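Local coordinates for tail spike protein gp49 (Pseudomonas phage LKA1, PDB 4RU4) that probably cleaves the O-specific polysaccharide of the Pseudomonas cell surface as a lyase, degrading this host envelope layer during phage entry, at residues L224-V229 / F248-D253. Numbering follows the deposited sequence.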
loop_
_atom_site.group_PDB
_atom_site.type_symbol
_atom_site.label_atom_id
_atom_site.label_comp_id
_atom_site.label_asym_id
_atom_site.label_seq_id
_atom_site.Cartn_x
_atom_site.Cartn_y
_atom_site.Cartn_z
ATOM N N LEU B 224 14.973 10.658 -23.986
ATOM C CA LEU B 224 16.029 10.997 -23.026
ATOM C C LEU B 224 15.732 12.379 -22.454
ATOM O O LEU B 224 15.565 13.317 -23.209
ATOM C CB LEU B 224 17.392 11.078 -23.723
ATOM C CG LEU B 224 18.502 11.616 -22.816
ATOM C CD1 LEU B 224 18.791 10.670 -21.660
ATOM C CD2 LEU B 224 19.779 11.888 -23.637
ATOM N N VAL B 225 15.691 12.507 -21.133
ATOM C CA VAL B 225 15.540 13.816 -20.497
ATOM C C VAL B 225 16.677 13.873 -19.481
ATOM O O VAL B 225 16.801 12.989 -18.635
ATOM C CB VAL B 225 14.155 13.998 -19.786
ATOM C CG1 VAL B 225 14.086 15.359 -19.096
ATOM C CG2 VAL B 225 12.986 13.810 -20.768
ATOM N N GLU B 226 17.529 14.880 -19.589
ATOM C CA GLU B 226 18.744 14.921 -18.786
ATOM C C GLU B 226 18.883 16.294 -18.099
ATOM O O GLU B 226 18.654 17.325 -18.731
ATOM C CB GLU B 226 19.966 14.634 -19.669
ATOM C CG GLU B 226 21.316 14.774 -18.929
ATOM C CD GLU B 226 22.498 14.235 -19.737
ATOM O OE1 GLU B 226 22.274 13.722 -20.865
ATOM O OE2 GLU B 226 23.648 14.332 -19.234
ATOM N N ALA B 227 19.247 16.288 -16.816
ATOM C CA ALA B 227 19.484 17.520 -16.044
ATOM C C ALA B 227 18.304 18.482 -16.078
ATOM O O ALA B 227 18.466 19.680 -16.384
ATOM C CB ALA B 227 20.799 18.230 -16.504
ATOM N N VAL B 228 17.114 17.976 -15.731
ATOM C CA VAL B 228 15.931 18.810 -15.730
ATOM C C VAL B 228 15.179 18.657 -14.396
ATOM O O VAL B 228 15.099 17.543 -13.844
ATOM C CB VAL B 228 14.999 18.443 -16.914
ATOM C CG1 VAL B 228 13.679 19.214 -16.845
ATOM C CG2 VAL B 228 15.703 18.684 -18.271
ATOM N N VAL B 229 14.626 19.763 -13.901
ATOM C CA VAL B 229 13.778 19.776 -12.711
ATOM C C VAL B 229 12.315 19.523 -13.081
ATOM O O VAL B 229 11.743 20.251 -13.895
ATOM C CB VAL B 229 13.905 21.127 -11.942
ATOM C CG1 VAL B 229 12.863 21.225 -10.781
ATOM C CG2 VAL B 229 15.374 21.357 -11.426
ATOM N N PHE B 248 15.755 8.812 -17.872
ATOM C CA PHE B 248 15.896 10.047 -17.128
ATOM C C PHE B 248 17.305 10.064 -16.519
ATOM O O PHE B 248 17.678 9.136 -15.789
ATOM C CB PHE B 248 14.868 10.141 -15.990
ATOM C CG PHE B 248 13.433 10.283 -16.457
ATOM C CD1 PHE B 248 12.981 11.461 -17.008
ATOM C CD2 PHE B 248 12.536 9.244 -16.282
ATOM C CE1 PHE B 248 11.652 11.609 -17.433
ATOM C CE2 PHE B 248 11.188 9.368 -16.686
ATOM C CZ PHE B 248 10.747 10.559 -17.249
ATOM N N ALA B 249 18.078 11.113 -16.809
ATOM C CA ALA B 249 19.458 11.200 -16.313
ATOM C C ALA B 249 19.589 12.490 -15.510
ATOM O O ALA B 249 19.301 13.568 -16.033
ATOM C CB ALA B 249 20.458 11.191 -17.472
ATOM N N ARG B 250 20.038 12.384 -14.263
ATOM C CA ARG B 250 20.256 13.572 -13.446
ATOM C C ARG B 250 19.031 14.484 -13.384
ATOM O O ARG B 250 19.162 15.705 -13.494
ATOM C CB ARG B 250 21.470 14.376 -13.965
ATOM C CG ARG B 250 22.809 13.871 -13.433
ATOM C CD ARG B 250 23.970 14.512 -14.186
ATOM N NE ARG B 250 24.027 14.024 -15.562
ATOM C CZ ARG B 250 24.552 12.855 -15.902
ATOM N NH1 ARG B 250 25.060 12.061 -14.959
ATOM N NH2 ARG B 250 24.551 12.459 -17.166
ATOM N N CYS B 251 17.846 13.893 -13.219
ATOM C CA CYS B 251 16.634 14.679 -13.092
ATOM C C CYS B 251 16.174 14.688 -11.651
ATOM O O CYS B 251 16.327 13.703 -10.934
ATOM C CB CYS B 251 15.492 14.118 -13.953
ATOM S SG CYS B 251 15.796 14.297 -15.730
ATOM N N TYR B 252 15.560 15.788 -11.266
ATOM C CA TYR B 252 14.963 15.945 -9.939
ATOM C C TYR B 252 13.465 15.865 -10.138
ATOM O O TYR B 252 12.923 16.630 -10.946
ATOM C CB TYR B 252 15.315 17.318 -9.386
ATOM C CG TYR B 252 14.896 17.533 -7.943
ATOM C CD1 TYR B 252 15.466 16.785 -6.922
ATOM C CD2 TYR B 252 13.929 18.486 -7.613
ATOM C CE1 TYR B 252 15.091 16.986 -5.589
ATOM C CE2 TYR B 252 13.554 18.704 -6.296
ATOM C CZ TYR B 252 14.144 17.949 -5.281
ATOM O OH TYR B 252 13.761 18.154 -3.964
ATOM N N ASP B 253 12.808 14.927 -9.450
ATOM C CA ASP B 253 11.348 14.790 -9.509
ATOM C C ASP B 253 10.847 14.478 -10.935
ATOM O O ASP B 253 9.828 15.020 -11.386
ATOM C CB ASP B 253 10.654 16.048 -8.940
ATOM C CG ASP B 253 9.117 15.955 -8.985
ATOM O OD1 ASP B 253 8.596 14.878 -8.658
ATOM O OD2 ASP B 253 8.439 16.950 -9.368
HETATM O O HOH W 1 24.119 16.487 -17.373
#
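F248 sits beside V225 in the parallel ladder: its ring atom CD1 comes 3.9 Å from V225 CB, an oblique approach, and the F248 ring also meets that of F275, on strand 271-276, the next in the ladder. CG of F248 stands opposite its own carbonyl carbon (chi1 -68°), which brings the ring against V225 on the buried face. At A249 the register is fixed by two backbone bonds. A249 N donates to V225 O at 2.9 Å, and A249 O accepts from A227 N at 2.8 Å, so A249 bonds to the residues on either side of its bridge partner, E226. The methyl of A249 meets the CB and CG of E226 on the other face.

R250 runs alongside E226, both side chains pointing the same way. Its NH2 reaches E226 OE2 at 2.9 Å in a nearly straight salt bridge (171° at the hydrogen). The bond leaves R250 in the guanidinium plane but meets OE2 from above the carboxylate, the two planes being 57° apart. One water accepts from R250 NE and donates to OE2, closing a second path between the charges, while D300 pairs with R250 NH1. A227 and R250, paired in register, both have positive phi, so successive coils bend at the same place.

C251 turns its sulfur inward, with SG 3.9 Å from V225 CG1 and looser contact with V228. Past the bend at R250, Y252 N donates to V228 O at 3.2 Å, a longer bond tilted from the carbonyl plane; V229 CG1 nears the edge of the Y252 ring, whose hydroxyl bonds to E172. Such stacked turns after aligned parallel strands are characteristic of neighbouring coils of a right-handed parallel beta-helix, the pectin lyase-like fold of this tailspike.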